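Local coordinates for inositol dehydrogenase (Lactobacillus casei, PDB 4MKX), which probably oxidises scyllo-inositol with NAD as the coenzyme, as a sugar alcohol dehydrogenase of the Gfo/Idh/MocA family, at residues 67-70 and 74-77; 106-111 and 308-313; 220-225 and 231-236. All blocks are in the same frame, centred on the assembly; numbering follows the deposited sequence.

Interaction 1: residues 67-70 and 74-77; sequences EVFE and DMVQ
The F69 ring lies flat under the backbone of M75: CA of M75 stands 3.6 Å from the ring centroid and only 7° off its normal, a CH-pi contact. CB of M75 covers the same face, with CB 3.6 Å from F69 CD1. From there the methionine runs straight, CG anti to the backbone N (chi1 177°), and turns only at chi3, which leaves SD 5.4 Å from the ring centroid in an oblique Met-aromatic contact. D74 comes to the edge of the ring instead, its OD2 3.4 Å from F69 CD2 and its carboxylate nearly perpendicular to the ring. This is the step from edge strand 67-69 of the Rossmann sheet into helix 72-78, where the chain sets out on its crossover to strand 83-86 beyond the first strand. F69 and M75 both also rest on A47 and T49 of neighbouring strand 43-49. Cut back to an alanine, F69 would probably leave a gap under CA and CB of M75 and cost helix 72-78 much of its hold on the strand. One water accepts from E70 N (2.8 Å) and donates to D74 OD2 (2.9 Å), while OD1 of D74 is hydrogen-bonded to H78.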
loop_
_atom_site.group_PDB
_atom_site.type_symbol
_atom_site.label_atom_id
_atom_site.label_comp_id
_atom_site.label_asym_id
_atom_site.label_seq_id
_atom_site.Cartn_x
_atom_site.Cartn_y
_atom_site.Cartn_z
ATOM N N GLU A 67 37.943 31.081 6.684
ATOM C CA GLU A 67 37.732 32.293 7.476
ATOM C C GLU A 67 36.595 32.118 8.478
ATOM O O GLU A 67 35.469 31.833 8.087
ATOM C CB GLU A 67 37.406 33.466 6.553
ATOM C CG GLU A 67 38.405 33.698 5.437
ATOM C CD GLU A 67 38.000 34.840 4.531
ATOM O OE1 GLU A 67 38.190 36.009 4.927
ATOM O OE2 GLU A 67 37.496 34.576 3.419
ATOM N N VAL A 68 36.880 32.275 9.766
ATOM C CA VAL A 68 35.818 32.235 10.770
ATOM C C VAL A 68 35.604 33.616 11.399
ATOM O O VAL A 68 36.542 34.414 11.508
ATOM C CB VAL A 68 36.075 31.171 11.857
ATOM C CG1 VAL A 68 35.916 29.765 11.281
ATOM C CG2 VAL A 68 37.453 31.346 12.459
ATOM N N PHE A 69 34.361 33.894 11.785
ATOM C CA PHE A 69 33.991 35.189 12.349
ATOM C C PHE A 69 33.058 35.010 13.539
ATOM O O PHE A 69 32.312 34.030 13.615
ATOM C CB PHE A 69 33.315 36.057 11.287
ATOM C CG PHE A 69 34.194 36.365 10.107
ATOM C CD1 PHE A 69 34.268 35.491 9.026
ATOM C CD2 PHE A 69 34.959 37.522 10.084
ATOM C CE1 PHE A 69 35.080 35.775 7.941
ATOM C CE2 PHE A 69 35.772 37.817 9.004
ATOM C CZ PHE A 69 35.837 36.943 7.931
ATOM N N GLU A 70 33.114 35.959 14.469
ATOM C CA GLU A 70 32.222 35.972 15.622
ATOM C C GLU A 70 31.054 36.916 15.360
ATOM O O GLU A 70 30.042 36.878 16.062
ATOM C CB GLU A 70 32.974 36.421 16.880
ATOM C CG GLU A 70 33.996 35.424 17.416
ATOM C CD GLU A 70 35.298 35.414 16.634
ATOM O OE1 GLU A 70 35.707 36.482 16.116
ATOM O OE2 GLU A 70 35.921 34.330 16.541
ATOM N N ASP A 74 31.028 41.559 10.324
ATOM C CA ASP A 74 32.461 41.420 10.113
ATOM C C ASP A 74 32.690 40.463 8.948
ATOM O O ASP A 74 33.502 40.728 8.071
ATOM C CB ASP A 74 33.137 40.897 11.378
ATOM C CG ASP A 74 34.651 40.905 11.279
ATOM O OD1 ASP A 74 35.185 41.557 10.355
ATOM O OD2 ASP A 74 35.304 40.260 12.127
ATOM N N MET A 75 31.930 39.370 8.911
ATOM C CA MET A 75 32.078 38.407 7.817
ATOM C C MET A 75 31.728 39.011 6.463
ATOM O O MET A 75 32.472 38.868 5.492
ATOM C CB MET A 75 31.218 37.160 8.040
ATOM C CG MET A 75 31.306 36.176 6.870
ATOM S SD MET A 75 30.389 34.636 7.115
ATOM C CE MET A 75 28.705 35.232 7.127
ATOM N N VAL A 76 30.586 39.676 6.389
ATOM C CA VAL A 76 30.118 40.196 5.111
ATOM C C VAL A 76 30.996 41.348 4.575
ATOM O O VAL A 76 31.116 41.558 3.359
ATOM C CB VAL A 76 28.638 40.577 5.218
ATOM C CG1 VAL A 76 28.106 40.985 3.887
ATOM C CG2 VAL A 76 27.848 39.369 5.714
ATOM N N GLN A 77 31.626 42.079 5.484
ATOM C CA GLN A 77 32.490 43.177 5.075
ATOM C C GLN A 77 33.863 42.698 4.628
ATOM O O GLN A 77 34.465 43.280 3.724
ATOM C CB GLN A 77 32.664 44.179 6.214
ATOM C CG GLN A 77 31.431 44.981 6.542
ATOM C CD GLN A 77 31.651 45.893 7.730
ATOM O OE1 GLN A 77 32.589 46.691 7.746
ATOM N NE2 GLN A 77 30.790 45.774 8.736
HETATM O O HOH W 1 34.206 38.518 14.110
#

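Interaction 2: residues 106-111 and 308-313; sequences HVFSEK and LSEEQA
OE2 of E110 has two partners: it is hydrogen-bonded to NE2 of H32, and a water lies 2.6 Å from it, between it and OE2 of E310. That water is 2.5 Å from E310 OE2, but it has more acceptors around it than protons, so how it shares them is doubtful. The two carboxylate oxygens it lies between, E110 OE2 and E310 OE2, are themselves 4.1 Å apart. E110's other oxygen turns back on its own chain, OE1 receiving K111 N at 3.2 Å from the anti side, well out of the carboxylate plane. E110 and K111 begin the Glu-Lys-Pro sequence well known in this family, at the C-terminal side of strand 106-109. F108 meets the E310 carboxylate with the edge of its ring. A chi1 of 176° swings that ring away from its own N and out to the helix, CZ lying 3.7 Å from E310 OE2, with ring and carboxylate planes 80° apart. E310 meets it from a chi1 of 78°, squeezed between N and carbonyl carbon, then stretches out fully. F108 also stacks on F85 of adjacent strand 83-86 and meets H32 edge-to-face. H32 reaches out from helix 27-38 and bridges E110, which follows the strand, through NE2 and E311 of helix 304-319 through ND1.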
loop_
_atom_site.group_PDB
_atom_site.type_symbol
_atom_site.label_atom_id
_atom_site.label_comp_id
_atom_site.label_asym_id
_atom_site.label_seq_id
_atom_site.Cartn_x
_atom_site.Cartn_y
_atom_site.Cartn_z
ATOM N N HIS A 106 24.905 38.011 -2.610
ATOM C CA HIS A 106 23.680 37.253 -2.899
ATOM C C HIS A 106 23.224 36.566 -1.625
ATOM O O HIS A 106 24.044 36.203 -0.778
ATOM C CB HIS A 106 23.954 36.215 -3.984
ATOM C CG HIS A 106 24.433 36.804 -5.271
ATOM N ND1 HIS A 106 23.576 37.315 -6.219
ATOM C CD2 HIS A 106 25.686 36.956 -5.770
ATOM C CE1 HIS A 106 24.279 37.765 -7.246
ATOM N NE2 HIS A 106 25.559 37.557 -6.999
ATOM N N VAL A 107 21.915 36.384 -1.473
ATOM C CA VAL A 107 21.391 35.916 -0.200
ATOM C C VAL A 107 20.444 34.724 -0.318
ATOM O O VAL A 107 19.456 34.779 -1.053
ATOM C CB VAL A 107 20.630 37.046 0.532
ATOM C CG1 VAL A 107 19.989 36.505 1.810
ATOM C CG2 VAL A 107 21.577 38.202 0.838
ATOM N N PHE A 108 20.783 33.645 0.381
ATOM C CA PHE A 108 19.828 32.582 0.673
ATOM C C PHE A 108 19.458 32.721 2.140
ATOM O O PHE A 108 20.339 32.757 3.010
ATOM C CB PHE A 108 20.471 31.212 0.435
ATOM C CG PHE A 108 19.578 30.042 0.802
ATOM C CD1 PHE A 108 19.494 29.598 2.122
ATOM C CD2 PHE A 108 18.857 29.378 -0.174
ATOM C CE1 PHE A 108 18.674 28.522 2.471
ATOM C CE2 PHE A 108 18.038 28.291 0.163
ATOM C CZ PHE A 108 17.955 27.870 1.492
ATOM N N SER A 109 18.164 32.763 2.441
ATOM C CA SER A 109 17.757 32.815 3.836
ATOM C C SER A 109 16.829 31.664 4.149
ATOM O O SER A 109 15.932 31.379 3.374
ATOM C CB SER A 109 17.036 34.136 4.122
ATOM O OG SER A 109 16.571 34.172 5.452
ATOM N N GLU A 110 17.037 31.011 5.284
ATOM C CA GLU A 110 16.027 30.075 5.762
ATOM C C GLU A 110 14.731 30.785 6.109
ATOM O O GLU A 110 14.703 32.001 6.333
ATOM C CB GLU A 110 16.517 29.297 6.988
ATOM C CG GLU A 110 17.233 28.005 6.632
ATOM C CD GLU A 110 16.330 27.041 5.873
ATOM O OE1 GLU A 110 15.089 27.121 6.017
ATOM O OE2 GLU A 110 16.858 26.190 5.125
ATOM N N LYS A 111 13.648 30.016 6.133
ATOM C CA LYS A 111 12.379 30.526 6.629
ATOM C C LYS A 111 12.435 30.715 8.141
ATOM O O LYS A 111 13.278 30.120 8.818
ATOM C CB LYS A 111 11.247 29.555 6.250
ATOM C CG LYS A 111 11.343 28.157 6.898
ATOM C CD LYS A 111 10.600 28.099 8.246
ATOM C CE LYS A 111 10.917 26.812 9.009
ATOM N NZ LYS A 111 10.328 26.818 10.378
ATOM N N LEU A 308 19.533 19.580 -0.945
ATOM C CA LEU A 308 20.580 19.608 -1.963
ATOM C C LEU A 308 20.109 20.334 -3.219
ATOM O O LEU A 308 20.838 21.154 -3.768
ATOM C CB LEU A 308 21.033 18.181 -2.308
ATOM C CG LEU A 308 21.973 17.538 -1.293
ATOM C CD1 LEU A 308 21.973 16.016 -1.431
ATOM C CD2 LEU A 308 23.385 18.095 -1.479
ATOM N N SER A 309 18.885 20.045 -3.657
ATOM C CA SER A 309 18.368 20.683 -4.856
ATOM C C SER A 309 18.201 22.196 -4.701
ATOM O O SER A 309 18.535 22.935 -5.617
ATOM C CB SER A 309 17.049 20.044 -5.301
ATOM O OG SER A 309 17.290 18.728 -5.789
ATOM N N GLU A 310 17.680 22.664 -3.567
ATOM C CA GLU A 310 17.526 24.109 -3.396
ATOM C C GLU A 310 18.875 24.819 -3.279
ATOM O O GLU A 310 19.006 25.948 -3.722
ATOM C CB GLU A 310 16.622 24.483 -2.207
ATOM C CG GLU A 310 17.284 24.382 -0.841
ATOM C CD GLU A 310 16.366 24.763 0.308
ATOM O OE1 GLU A 310 15.311 25.404 0.072
ATOM O OE2 GLU A 310 16.699 24.407 1.462
ATOM N N GLU A 311 19.862 24.166 -2.667
ATOM C CA GLU A 311 21.194 24.751 -2.558
ATOM C C GLU A 311 21.803 24.871 -3.950
ATOM O O GLU A 311 22.375 25.901 -4.298
ATOM C CB GLU A 311 22.090 23.886 -1.663
ATOM C CG GLU A 311 21.676 23.875 -0.194
ATOM C CD GLU A 311 22.097 22.608 0.504
ATOM O OE1 GLU A 311 22.683 21.741 -0.172
ATOM O OE2 GLU A 311 21.820 22.445 1.711
ATOM N N GLN A 312 21.679 23.818 -4.751
ATOM C CA GLN A 312 22.247 23.848 -6.096
ATOM C C GLN A 312 21.534 24.878 -6.957
ATOM O O GLN A 312 22.166 25.569 -7.766
ATOM C CB GLN A 312 22.182 22.467 -6.755
ATOM C CG GLN A 312 23.021 22.359 -8.033
ATOM C CD GLN A 312 24.519 22.479 -7.765
ATOM O OE1 GLN A 312 25.130 21.572 -7.198
ATOM N NE2 GLN A 312 25.116 23.601 -8.175
ATOM N N ALA A 313 20.223 24.999 -6.777
ATOM C CA ALA A 313 19.462 25.976 -7.540
ATOM C C ALA A 313 19.913 27.404 -7.223
ATOM O O ALA A 313 19.958 28.257 -8.108
ATOM C CB ALA A 313 17.966 25.815 -7.279
HETATM O O HOH W 2 15.338 25.047 3.400
#

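Interaction 3: residues 220-225 and 231-236; sequences NRAYPV and ELETGA
N220 uses both ends of its amide on the backbone of 231-236. OD1 accepts E233 N at 2.7 Å, the donor standing almost on the extension of the C=O bond, although the N-H itself is bent (134°). ND2 gives a straighter bond to E231 O, 2.9 Å away and close to the amide plane; it is also hydrogen-bonded to OD1 of D227, in the intervening loop. The amide thus spans L232 much as a residue of a parallel neighbouring strand would, taking the N-H on one side of it and the carbonyl on the other, and three bonds fix its rotation.

The E233 carboxylate accepts two successive backbone N-H groups from the loop, A222 N to OE2 at 2.8 Å (165°) and Y223 N to OE1 at 2.7 Å, both met on the syn side and somewhat out of plane. Strands 211-219 and 234-241 are antiparallel neighbours in the mixed sheet of the C-terminal domain, and these bonds tie together the two ends of the long loop between them. A chi1 of 71° and an extended chain beyond CG carry E233's carboxylate to the turn, where OE1 also touches the edge of the Y223 ring, 3.6 Å from CD1. E231 OE1 accepts L232 N at 3.0 Å with its anti lone pair, and OE2 has a weak hydrogen bond from G190 N. The guanidinium of R221 is engaged by the second subunit, with salt bridges from NE to D161 and from NH1 to D243 of that subunit.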
loop_
_atom_site.group_PDB
_atom_site.type_symbol
_atom_site.label_atom_id
_atom_site.label_comp_id
_atom_site.label_asym_id
_atom_site.label_seq_id
_atom_site.Cartn_x
_atom_site.Cartn_y
_atom_site.Cartn_z
ATOM N N ASN A 220 -3.302 20.607 24.339
ATOM C CA ASN A 220 -2.117 19.997 24.928
ATOM C C ASN A 220 -2.438 18.760 25.779
ATOM O O ASN A 220 -2.239 18.762 26.995
ATOM C CB ASN A 220 -1.361 21.029 25.738
ATOM C CG ASN A 220 -0.752 22.093 24.867
ATOM O OD1 ASN A 220 -0.142 21.784 23.842
ATOM N ND2 ASN A 220 -0.929 23.354 25.247
ATOM N N ARG A 221 -2.910 17.701 25.127
ATOM C CA ARG A 221 -3.423 16.527 25.833
ATOM C C ARG A 221 -2.303 15.696 26.442
ATOM O O ARG A 221 -2.322 15.383 27.632
ATOM C CB ARG A 221 -4.231 15.646 24.879
ATOM C CG ARG A 221 -5.077 14.597 25.587
ATOM C CD ARG A 221 -6.458 15.170 25.827
ATOM N NE ARG A 221 -7.272 15.061 24.627
ATOM C CZ ARG A 221 -8.469 15.617 24.472
ATOM N NH1 ARG A 221 -9.008 16.350 25.440
ATOM N NH2 ARG A 221 -9.114 15.456 23.330
ATOM N N ALA A 222 -1.328 15.335 25.612
ATOM C CA ALA A 222 -0.230 14.476 26.048
ATOM C C ALA A 222 0.743 15.200 26.988
ATOM O O ALA A 222 1.310 14.586 27.900
ATOM C CB ALA A 222 0.508 13.906 24.840
ATOM N N TYR A 223 0.945 16.493 26.745
ATOM C CA TYR A 223 1.836 17.313 27.565
ATOM C C TYR A 223 1.167 18.645 27.949
ATOM O O TYR A 223 1.464 19.685 27.349
ATOM C CB TYR A 223 3.154 17.592 26.821
ATOM C CG TYR A 223 3.949 16.356 26.417
ATOM C CD1 TYR A 223 3.598 15.609 25.292
ATOM C CD2 TYR A 223 5.068 15.952 27.146
ATOM C CE1 TYR A 223 4.321 14.483 24.915
ATOM C CE2 TYR A 223 5.803 14.819 26.774
ATOM C CZ TYR A 223 5.424 14.093 25.659
ATOM O OH TYR A 223 6.141 12.970 25.281
ATOM N N PRO A 224 0.256 18.618 28.944
ATOM C CA PRO A 224 -0.446 19.829 29.401
ATOM C C PRO A 224 0.437 20.947 29.961
ATOM O O PRO A 224 -0.070 22.055 30.154
ATOM C CB PRO A 224 -1.378 19.296 30.497
ATOM C CG PRO A 224 -1.691 17.905 30.051
ATOM C CD PRO A 224 -0.373 17.400 29.482
ATOM N N VAL A 225 1.716 20.676 30.208
ATOM C CA VAL A 225 2.643 21.716 30.664
ATOM C C VAL A 225 2.813 22.803 29.593
ATOM O O VAL A 225 3.145 23.958 29.890
ATOM C CB VAL A 225 4.012 21.112 31.080
ATOM C CG1 VAL A 225 4.658 20.362 29.919
ATOM C CG2 VAL A 225 4.948 22.188 31.616
ATOM N N GLU A 231 2.360 27.244 24.467
ATOM C CA GLU A 231 2.718 26.428 23.319
ATOM C C GLU A 231 1.634 25.399 23.044
ATOM O O GLU A 231 0.723 25.230 23.843
ATOM C CB GLU A 231 4.072 25.745 23.518
ATOM C CG GLU A 231 5.237 26.493 22.892
ATOM C CD GLU A 231 5.154 26.586 21.368
ATOM O OE1 GLU A 231 4.252 25.969 20.751
ATOM O OE2 GLU A 231 6.002 27.283 20.778
ATOM N N LEU A 232 1.726 24.738 21.897
ATOM C CA LEU A 232 0.734 23.738 21.512
ATOM C C LEU A 232 1.439 22.487 21.069
ATOM O O LEU A 232 2.458 22.562 20.378
ATOM C CB LEU A 232 -0.125 24.236 20.348
ATOM C CG LEU A 232 -1.296 25.158 20.657
ATOM C CD1 LEU A 232 -1.915 25.674 19.370
ATOM C CD2 LEU A 232 -2.323 24.417 21.500
ATOM N N GLU A 233 0.893 21.335 21.443
ATOM C CA GLU A 233 1.429 20.069 20.961
ATOM C C GLU A 233 0.733 19.608 19.680
ATOM O O GLU A 233 1.358 18.980 18.830
ATOM C CB GLU A 233 1.330 18.994 22.040
ATOM C CG GLU A 233 -0.068 18.533 22.300
ATOM C CD GLU A 233 -0.127 17.379 23.260
ATOM O OE1 GLU A 233 0.700 17.358 24.200
ATOM O OE2 GLU A 233 -1.007 16.512 23.075
ATOM N N THR A 234 -0.562 19.897 19.546
ATOM C CA THR A 234 -1.286 19.611 18.306
ATOM C C THR A 234 -2.258 20.738 18.042
ATOM O O THR A 234 -2.915 21.227 18.962
ATOM C CB THR A 234 -2.102 18.300 18.376
ATOM O OG1 THR A 234 -1.314 17.270 18.977
ATOM C CG2 THR A 234 -2.514 17.854 16.975
ATOM N N GLY A 235 -2.358 21.152 16.784
ATOM C CA GLY A 235 -3.313 22.170 16.416
ATOM C C GLY A 235 -3.888 21.858 15.062
ATOM O O GLY A 235 -3.282 21.152 14.250
ATOM N N ALA A 236 -5.076 22.374 14.816
ATOM C CA ALA A 236 -5.716 22.191 13.543
ATOM C C ALA A 236 -6.311 23.513 13.104
ATOM O O ALA A 236 -6.680 24.349 13.934
ATOM C CB ALA A 236 -6.801 21.119 13.648
#

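Overall arrangement
From the N terminus, interaction 1 comes first and closes the shortest loop, three residues between edge strand 67-69 and helix 72-78. It is complete before interaction 2 opens at strand 106-109, further along the same parallel sheet, with centres 20 Å apart. Interaction 2 waits nearly 200 residues for its partner, helix 304-319: the chain travels out through the C-terminal domain and comes back to the Rossmann domain. Interaction 3 falls wholly within that excursion, joining the ends of the loop between strands 211-219 and 234-241 about 32 Å from interaction 2, centre to centre, on the opposite side of the chain's centre. None of the three loops cross.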